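Local coordinates for protein EmGH1 (Erythrobacter marinus, PDB 5Z87) that probably hydrolyses beta-glucosidic bonds, releasing glucose from the non-reducing ends of sugars, at residues Ala164-Arg172 with Leu395-His405; Ala445-Pro456 with Gly491-Ala499. All blocks are in the same frame, centred on the assembly; numbering follows the deposited sequence.

Interaction 1. Residues Ala164-Arg172 with Leu395-His405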
loop_
_atom_site.group_PDB
_atom_site.type_symbol
_atom_site.label_atom_id
_atom_site.label_comp_id
_atom_site.label_asym_id
_atom_site.label_seq_id
_atom_site.Cartn_x
_atom_site.Cartn_y
_atom_site.Cartn_z
ATOM N N ALA A 164 16.506 21.318 -26.498
ATOM C CA ALA A 164 16.806 22.684 -26.068
ATOM C C ALA A 164 17.504 22.690 -24.719
ATOM O O ALA A 164 18.451 23.461 -24.502
ATOM C CB ALA A 164 15.529 23.530 -26.003
ATOM N N THR A 165 17.052 21.831 -23.800
ATOM C CA THR A 165 17.662 21.767 -22.479
ATOM C C THR A 165 19.111 21.300 -22.558
ATOM O O THR A 165 19.976 21.806 -21.831
ATOM C CB THR A 165 16.852 20.828 -21.573
ATOM O OG1 THR A 165 15.514 21.327 -21.417
ATOM C CG2 THR A 165 17.515 20.718 -20.214
ATOM N N ALA A 166 19.389 20.310 -23.416
ATOM C CA ALA A 166 20.755 19.817 -23.550
ATOM C C ALA A 166 21.690 20.908 -24.085
ATOM O O ALA A 166 22.813 21.076 -23.585
ATOM C CB ALA A 166 20.777 18.581 -24.450
ATOM N N LYS A 167 21.236 21.662 -25.096
ATOM C CA LYS A 167 22.018 22.777 -25.629
ATOM C C LYS A 167 22.419 23.731 -24.525
ATOM O O LYS A 167 23.586 24.120 -24.417
ATOM C CB LYS A 167 21.214 23.537 -26.687
ATOM C CG LYS A 167 21.135 22.889 -28.034
ATOM C CD LYS A 167 20.225 23.713 -28.950
ATOM C CE LYS A 167 19.991 22.993 -30.265
ATOM N NZ LYS A 167 18.938 23.662 -31.077
ATOM N N GLU A 168 21.445 24.136 -23.704
ATOM C CA GLU A 168 21.721 25.091 -22.642
ATOM C C GLU A 168 22.694 24.506 -21.626
ATOM O O GLU A 168 23.567 25.214 -21.111
ATOM C CB GLU A 168 20.409 25.531 -21.969
ATOM C CG GLU A 168 19.403 26.195 -22.923
ATOM C CD GLU A 168 18.288 26.987 -22.227
ATOM O OE1 GLU A 168 18.328 27.195 -20.986
ATOM O OE2 GLU A 168 17.352 27.409 -22.946
ATOM N N ALA A 169 22.571 23.208 -21.340
ATOM C CA ALA A 169 23.435 22.591 -20.339
ATOM C C ALA A 169 24.863 22.439 -20.864
ATOM O O ALA A 169 25.826 22.806 -20.184
ATOM C CB ALA A 169 22.859 21.233 -19.913
ATOM N N ARG A 170 25.016 21.900 -22.074
ATOM C CA ARG A 170 26.349 21.635 -22.608
ATOM C C ARG A 170 27.110 22.937 -22.857
ATOM O O ARG A 170 28.306 23.034 -22.555
ATOM C CB ARG A 170 26.232 20.796 -23.885
ATOM C CG ARG A 170 27.543 20.184 -24.373
ATOM C CD ARG A 170 28.153 19.261 -23.320
ATOM N NE ARG A 170 29.549 18.927 -23.592
ATOM C CZ ARG A 170 29.946 17.800 -24.178
ATOM N NH1 ARG A 170 31.237 17.572 -24.396
ATOM N NH2 ARG A 170 29.049 16.901 -24.552
ATOM N N SER A 171 26.428 23.961 -23.365
ATOM C CA SER A 171 27.081 25.250 -23.567
ATOM C C SER A 171 27.566 25.858 -22.257
ATOM O O SER A 171 28.503 26.663 -22.267
ATOM C CB SER A 171 26.129 26.222 -24.277
ATOM O OG SER A 171 25.117 26.659 -23.387
ATOM N N ARG A 172 26.960 25.494 -21.132
ATOM C CA ARG A 172 27.381 25.992 -19.825
ATOM C C ARG A 172 28.352 25.047 -19.121
ATOM O O ARG A 172 28.678 25.261 -17.950
ATOM C CB ARG A 172 26.156 26.261 -18.937
ATOM C CG ARG A 172 25.253 27.389 -19.462
ATOM C CD ARG A 172 23.900 27.464 -18.741
ATOM N NE ARG A 172 24.050 27.950 -17.375
ATOM C CZ ARG A 172 23.187 28.752 -16.764
ATOM N NH1 ARG A 172 22.085 29.159 -17.395
ATOM N NH2 ARG A 172 23.426 29.152 -15.523
ATOM N N LEU A 395 27.949 31.182 -26.631
ATOM C CA LEU A 395 26.782 30.396 -27.012
ATOM C C LEU A 395 25.840 30.209 -25.832
ATOM O O LEU A 395 24.619 30.311 -25.986
ATOM C CB LEU A 395 27.214 29.037 -27.559
ATOM C CG LEU A 395 26.052 28.113 -27.927
ATOM C CD1 LEU A 395 25.213 28.757 -29.038
ATOM C CD2 LEU A 395 26.544 26.709 -28.320
ATOM N N ALA A 396 26.388 29.927 -24.649
ATOM C CA ALA A 396 25.562 29.805 -23.451
ATOM C C ALA A 396 24.694 31.041 -23.246
ATOM O O ALA A 396 23.555 30.938 -22.776
ATOM C CB ALA A 396 26.444 29.574 -22.218
ATOM N N GLY A 397 25.216 32.221 -23.596
ATOM C CA GLY A 397 24.433 33.441 -23.461
ATOM C C GLY A 397 23.358 33.575 -24.521
ATOM O O GLY A 397 22.269 34.088 -24.251
ATOM N N ARG A 398 23.631 33.098 -25.729
ATOM C CA ARG A 398 22.625 33.182 -26.776
ATOM C C ARG A 398 21.490 32.182 -26.566
ATOM O O ARG A 398 20.335 32.488 -26.890
ATOM C CB ARG A 398 23.286 32.973 -28.132
ATOM C CG ARG A 398 24.304 34.060 -28.460
ATOM C CD ARG A 398 24.671 34.035 -29.934
ATOM N NE ARG A 398 25.307 32.786 -30.339
ATOM C CZ ARG A 398 26.574 32.478 -30.072
ATOM N NH1 ARG A 398 27.339 33.327 -29.386
ATOM N NH2 ARG A 398 27.078 31.326 -30.491
ATOM N N LEU A 399 21.795 30.993 -26.032
ATOM C CA LEU A 399 20.785 29.939 -25.913
ATOM C C LEU A 399 19.839 30.171 -24.744
ATOM O O LEU A 399 18.635 29.916 -24.857
ATOM C CB LEU A 399 21.454 28.580 -25.743
ATOM C CG LEU A 399 22.232 28.040 -26.930
ATOM C CD1 LEU A 399 22.900 26.735 -26.537
ATOM C CD2 LEU A 399 21.318 27.852 -28.128
ATOM N N ALA A 400 20.373 30.626 -23.614
ATOM C CA ALA A 400 19.597 30.732 -22.390
ATOM C C ALA A 400 18.342 31.581 -22.588
ATOM O O ALA A 400 18.426 32.779 -22.875
ATOM C CB ALA A 400 20.465 31.316 -21.288
ATOM N N ARG A 401 17.181 30.944 -22.416
ATOM C CA ARG A 401 15.882 31.613 -22.494
ATOM C C ARG A 401 15.744 32.376 -23.803
ATOM O O ARG A 401 15.148 33.454 -23.865
ATOM C CB ARG A 401 15.650 32.520 -21.288
ATOM C CG ARG A 401 15.481 31.750 -19.985
ATOM C CD ARG A 401 14.912 32.643 -18.897
ATOM N NE ARG A 401 13.541 33.016 -19.197
ATOM C CZ ARG A 401 13.017 34.212 -18.957
ATOM N NH1 ARG A 401 13.760 35.175 -18.427
ATOM N NH2 ARG A 401 11.748 34.447 -19.270
ATOM N N SER A 402 16.308 31.796 -24.859
ATOM C CA SER A 402 16.214 32.376 -26.185
ATOM C C SER A 402 14.752 32.469 -26.608
ATOM O O SER A 402 13.868 31.831 -26.033
ATOM C CB SER A 402 16.987 31.528 -27.182
ATOM O OG SER A 402 16.285 30.321 -27.436
ATOM N N THR A 403 14.499 33.275 -27.638
ATOM C CA THR A 403 13.121 33.464 -28.074
ATOM C C THR A 403 12.526 32.150 -28.566
ATOM O O THR A 403 11.365 31.836 -28.278
ATOM C CB THR A 403 13.060 34.554 -29.145
ATOM O OG1 THR A 403 13.215 35.830 -28.508
ATOM C CG2 THR A 403 11.724 34.533 -29.887
ATOM N N GLU A 404 13.324 31.344 -29.263
ATOM C CA GLU A 404 12.845 30.039 -29.699
ATOM C C GLU A 404 12.567 29.114 -28.510
ATOM O O GLU A 404 11.580 28.365 -28.516
ATOM C CB GLU A 404 13.857 29.415 -30.656
ATOM C CG GLU A 404 13.724 27.927 -30.843
ATOM C CD GLU A 404 14.794 27.365 -31.766
ATOM O OE1 GLU A 404 15.258 28.105 -32.667
ATOM O OE2 GLU A 404 15.176 26.187 -31.586
ATOM N N HIS A 405 13.407 29.165 -27.472
ATOM C CA HIS A 405 13.203 28.275 -26.336
ATOM C C HIS A 405 12.035 28.737 -25.470
ATOM O O HIS A 405 11.276 27.904 -24.953
ATOM C CB HIS A 405 14.494 28.152 -25.514
ATOM C CG HIS A 405 15.563 27.331 -26.186
ATOM N ND1 HIS A 405 16.757 27.009 -25.571
ATOM C CD2 HIS A 405 15.606 26.755 -27.412
ATOM C CE1 HIS A 405 17.490 26.278 -26.393
ATOM N NE2 HIS A 405 16.814 26.105 -27.516
HETATM O O HOH W 1 16.707 24.109 -29.646
HETATM O O HOH W 2 22.670 28.312 -21.966
#
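The imidazole of His405 carries Ala164 CB over the middle of one face, 3.4 Å from the ring centroid and 15° off its normal, a CH-pi contact. At the ring edge ND1 donates to Glu168 OE2 over 2.7 Å, with Lys167 CD farther out at the edge. The bond is nearly straight (167°), lies close to the ring plane and uses the anti lone pair of OE2; ring and carboxylate are almost coplanar, so the pair meets edge to edge. Glu168 reaches the ring by an extended chain beyond CG, which also lies at the ring edge. OE2 has a second partner in Thr141 OG1; two bonds thus grip this oxygen, which would restrict the carboxylate's rotation. The other ring nitrogen, NE2, is 2.9 Å from a water that accepts from Lys167 NZ and donates to Glu404 OE2, so that one water joins the histidine to a lysine and a glutamate. Ser402 is the N-cap of the helix that bears His405, its OG accepting from His405 N.

Farther along, the contact is packing rather than direct hydrogen bonding. Leu399 CD1 packs 3.6 Å from Lys167 CB and also touches the Lys167 carbonyl. Ser171 OG, turned between its backbone N and carbonyl carbon, comes within 3.2 Å of Ala396 CA, and Ala396 CB meets Arg172 CG. A second water bridges the segments, donating to Ala396 O and, weakly, to Glu168 O.

Helices 164-171 and 395-399 run roughly antiparallel, 149° between their directions, with axes 8.7 Å apart. Pro101 of helix 101-116 packs on Ala396 and Ala400, while Arg172 reaches Asn104 of that helix. The contact thus sets helix 155-171 of the N-terminal, TIM-barrel-type domain against helix 393-399 and the start of helix 403-416, which leads into strand 418-422 of the following sheet.

Interaction 2. Residues Ala445-Pro456 with Gly491-Ala499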
loop_
_atom_site.group_PDB
_atom_site.type_symbol
_atom_site.label_atom_id
_atom_site.label_comp_id
_atom_site.label_asym_id
_atom_site.label_seq_id
_atom_site.Cartn_x
_atom_site.Cartn_y
_atom_site.Cartn_z
ATOM N N ALA A 445 -0.645 35.449 -8.443
ATOM C CA ALA A 445 0.372 36.475 -8.643
ATOM C C ALA A 445 1.789 35.924 -8.636
ATOM O O ALA A 445 2.702 36.580 -9.142
ATOM C CB ALA A 445 0.246 37.547 -7.557
ATOM N N SER A 446 1.980 34.747 -8.064
ATOM C CA SER A 446 3.258 34.063 -7.993
ATOM C C SER A 446 3.468 33.147 -9.200
ATOM O O SER A 446 2.519 32.588 -9.761
ATOM C CB SER A 446 3.327 33.266 -6.683
ATOM O OG SER A 446 2.046 32.731 -6.328
ATOM N N VAL A 447 4.729 33.027 -9.617
ATOM C CA VAL A 447 5.118 32.032 -10.612
ATOM C C VAL A 447 5.365 30.706 -9.898
ATOM O O VAL A 447 5.964 30.671 -8.819
ATOM C CB VAL A 447 6.371 32.495 -11.382
ATOM C CG1 VAL A 447 6.780 31.467 -12.416
ATOM C CG2 VAL A 447 6.127 33.844 -12.052
ATOM N N HIS A 448 4.901 29.603 -10.480
ATOM C CA HIS A 448 5.155 28.293 -9.891
ATOM C C HIS A 448 5.712 27.360 -10.946
ATOM O O HIS A 448 5.046 27.061 -11.945
ATOM C CB HIS A 448 3.902 27.739 -9.231
ATOM C CG HIS A 448 3.545 28.490 -7.994
ATOM N ND1 HIS A 448 4.154 28.245 -6.782
ATOM C CD2 HIS A 448 2.726 29.551 -7.798
ATOM C CE1 HIS A 448 3.679 29.087 -5.877
ATOM N NE2 HIS A 448 2.811 29.887 -6.468
ATOM N N LEU A 449 6.954 26.935 -10.732
ATOM C CA LEU A 449 7.670 26.119 -11.691
ATOM C C LEU A 449 7.925 24.701 -11.203
ATOM O O LEU A 449 8.199 23.822 -12.025
ATOM C CB LEU A 449 9.004 26.788 -12.044
ATOM C CG LEU A 449 8.874 28.190 -12.628
ATOM C CD1 LEU A 449 10.246 28.846 -12.664
ATOM C CD2 LEU A 449 8.238 28.147 -14.015
ATOM N N GLY A 450 7.825 24.452 -9.905
ATOM C CA GLY A 450 7.978 23.113 -9.377
ATOM C C GLY A 450 9.372 22.863 -8.845
ATOM O O GLY A 450 10.288 23.685 -8.970
ATOM N N GLY A 451 9.521 21.686 -8.233
ATOM C CA GLY A 451 10.820 21.272 -7.747
ATOM C C GLY A 451 11.856 21.255 -8.855
ATOM O O GLY A 451 11.544 21.183 -10.046
ATOM N N TYR A 452 13.114 21.371 -8.445
ATOM C CA TYR A 452 14.233 21.288 -9.379
ATOM C C TYR A 452 14.199 22.440 -10.391
ATOM O O TYR A 452 14.415 22.253 -11.586
ATOM C CB TYR A 452 14.260 19.905 -10.048
ATOM C CG TYR A 452 14.825 18.890 -9.073
ATOM C CD1 TYR A 452 14.006 18.211 -8.173
ATOM C CD2 TYR A 452 16.191 18.671 -9.004
ATOM C CE1 TYR A 452 14.547 17.322 -7.257
ATOM C CE2 TYR A 452 16.734 17.789 -8.106
ATOM C CZ TYR A 452 15.919 17.121 -7.233
ATOM O OH TYR A 452 16.507 16.272 -6.335
ATOM N N SER A 453 13.925 23.646 -9.895
ATOM C CA SER A 453 13.889 24.884 -10.661
ATOM C C SER A 453 14.801 25.914 -10.008
ATOM O O SER A 453 14.972 25.909 -8.784
ATOM C CB SER A 453 12.463 25.462 -10.753
ATOM O OG SER A 453 11.530 24.514 -11.234
ATOM N N PRO A 454 15.386 26.816 -10.799
ATOM C CA PRO A 454 16.244 27.864 -10.222
ATOM C C PRO A 454 15.430 28.888 -9.441
ATOM O O PRO A 454 14.377 29.347 -9.890
ATOM C CB PRO A 454 16.902 28.511 -11.451
ATOM C CG PRO A 454 16.346 27.819 -12.661
ATOM C CD PRO A 454 15.159 27.011 -12.233
ATOM N N LYS A 455 15.936 29.252 -8.267
ATOM C CA LYS A 455 15.298 30.223 -7.398
ATOM C C LYS A 455 16.053 31.553 -7.411
ATOM O O LYS A 455 17.287 31.568 -7.358
ATOM C CB LYS A 455 15.211 29.705 -5.961
ATOM C CG LYS A 455 14.184 28.597 -5.777
ATOM C CD LYS A 455 14.452 27.836 -4.503
ATOM C CE LYS A 455 13.298 26.914 -4.142
ATOM N NZ LYS A 455 13.697 25.923 -3.091
ATOM N N PRO A 456 15.337 32.691 -7.459
ATOM C CA PRO A 456 13.867 32.742 -7.452
ATOM C C PRO A 456 13.265 32.435 -8.816
ATOM O O PRO A 456 13.919 32.681 -9.832
ATOM C CB PRO A 456 13.570 34.185 -7.038
ATOM C CG PRO A 456 14.749 34.958 -7.538
ATOM C CD PRO A 456 15.944 34.035 -7.463
ATOM N N GLY A 491 1.428 37.407 -2.748
ATOM C CA GLY A 491 1.914 38.345 -3.733
ATOM C C GLY A 491 2.782 37.641 -4.763
ATOM O O GLY A 491 2.703 36.423 -4.960
ATOM N N ASN A 492 3.634 38.428 -5.422
ATOM C CA ASN A 492 4.397 37.895 -6.539
ATOM C C ASN A 492 5.635 37.145 -6.043
ATOM O O ASN A 492 6.035 37.234 -4.874
ATOM C CB ASN A 492 4.765 39.007 -7.531
ATOM C CG ASN A 492 5.509 40.164 -6.881
ATOM O OD1 ASN A 492 6.499 39.972 -6.171
ATOM N ND2 ASN A 492 5.027 41.378 -7.123
ATOM N N ASN A 493 6.232 36.388 -6.963
ATOM C CA ASN A 493 7.290 35.423 -6.692
ATOM C C ASN A 493 8.591 35.820 -7.383
ATOM O O ASN A 493 9.272 34.992 -7.996
ATOM C CB ASN A 493 6.859 34.028 -7.134
ATOM C CG ASN A 493 6.734 33.069 -5.977
ATOM O OD1 ASN A 493 6.752 33.479 -4.818
ATOM N ND2 ASN A 493 6.601 31.783 -6.281
ATOM N N GLU A 494 8.952 37.097 -7.290
ATOM C CA GLU A 494 10.083 37.639 -8.032
ATOM C C GLU A 494 11.307 37.912 -7.172
ATOM O O GLU A 494 12.429 37.654 -7.616
ATOM C CB GLU A 494 9.660 38.923 -8.759
ATOM C CG GLU A 494 8.430 38.734 -9.643
ATOM C CD GLU A 494 8.117 39.941 -10.511
ATOM O OE1 GLU A 494 8.925 40.896 -10.527
ATOM O OE2 GLU A 494 7.066 39.927 -11.189
ATOM N N ILE A 495 11.127 38.412 -5.945
ATOM C CA ILE A 495 12.244 38.752 -5.067
ATOM C C ILE A 495 12.691 37.500 -4.321
ATOM O O ILE A 495 11.882 36.631 -3.977
ATOM C CB ILE A 495 11.854 39.897 -4.106
ATOM C CG1 ILE A 495 11.381 41.114 -4.903
ATOM C CG2 ILE A 495 13.022 40.291 -3.218
ATOM C CD1 ILE A 495 12.401 41.623 -5.907
ATOM N N GLU A 496 13.998 37.403 -4.076
ATOM C CA GLU A 496 14.592 36.191 -3.525
ATOM C C GLU A 496 14.414 36.108 -2.012
ATOM O O GLU A 496 14.503 37.113 -1.300
ATOM C CB GLU A 496 16.083 36.133 -3.857
ATOM C CG GLU A 496 16.501 36.971 -5.055
ATOM C CD GLU A 496 17.974 36.813 -5.385
ATOM O OE1 GLU A 496 18.304 36.614 -6.577
ATOM O OE2 GLU A 496 18.802 36.886 -4.449
ATOM N N THR A 497 14.163 34.893 -1.528
ATOM C CA THR A 497 14.218 34.567 -0.110
ATOM C C THR A 497 14.950 33.238 0.048
ATOM O O THR A 497 15.035 32.438 -0.888
ATOM C CB THR A 497 12.820 34.488 0.533
ATOM O OG1 THR A 497 12.017 33.528 -0.166
ATOM C CG2 THR A 497 12.130 35.849 0.512
ATOM N N ASP A 498 15.483 33.010 1.245
ATOM C CA ASP A 498 16.295 31.828 1.493
ATOM C C ASP A 498 15.425 30.583 1.655
ATOM O O ASP A 498 14.247 30.655 2.019
ATOM C CB ASP A 498 17.156 32.023 2.741
ATOM C CG ASP A 498 16.386 32.649 3.888
ATOM O OD1 ASP A 498 15.141 32.720 3.809
ATOM O OD2 ASP A 498 17.028 33.070 4.873
ATOM N N ALA A 499 16.028 29.427 1.380
ATOM C CA ALA A 499 15.388 28.135 1.598
ATOM C C ALA A 499 15.699 27.553 2.975
ATOM O O ALA A 499 15.405 26.376 3.219
ATOM C CB ALA A 499 15.801 27.146 0.503
HETATM O O HOH W 3 0.684 34.661 -4.696
#
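Asn493 reaches across to the backbone of 445-456: its CB lies 3.4 Å from Val447 N, and its CG packs against Ser446 CB at 3.5 Å. At the tip, OD1 stays near that same Ser446 CB, while ND2 donates to Val447 O over 2.8 Å, the N-H...O angle 158° and the acceptor near the amide plane. ND2 also sits above one face of the His448 ring, offset toward its rim, with amide and ring planes 49° apart. An alanine here would remove the amide nitrogen from over the His448 ring and is likely to leave Val447 O without this donor. His448 NE2 pairs with Ser446 OG, and its ND1 is held by Glu536. Beside this, Asn492 CA makes a CH...O contact of 3.4 Å with Ala445 O, and a water links Ser446 OG to Gly491 O. Farther on, Pro456, after a cis peptide bond, lays CG 3.6 Å from Glu494 O, beside the poorly ordered Glu496. Both segments are irregular loops following neighbouring parallel strands, 436-440 and 476-480, of the family 3 C-terminal domain; the first loop also brings Tyr452 into the pocket that holds dithiothreitol.

Overall arrangement
Interaction 1 is the more buried contact and joins mainly helices, across a beta turn between two of them: over half of its touching residues are buried, and a histidine-carboxylate pair is set in a helix-helix packing of small and aliphatic groups. Interaction 2 lies nearer the surface, between two loops, where an asparagine amide, main-chain carbonyls and a proline do the work and several residues of 491-499 are poorly ordered. The two share no secondary-structure element. The centres of interactions 1 and 2 are about 21 Å apart, and they do not touch. Interaction 1 ties the N-terminal domain to the chain leading into the next sheet, whereas interaction 2 joins loops within the C-terminal domain.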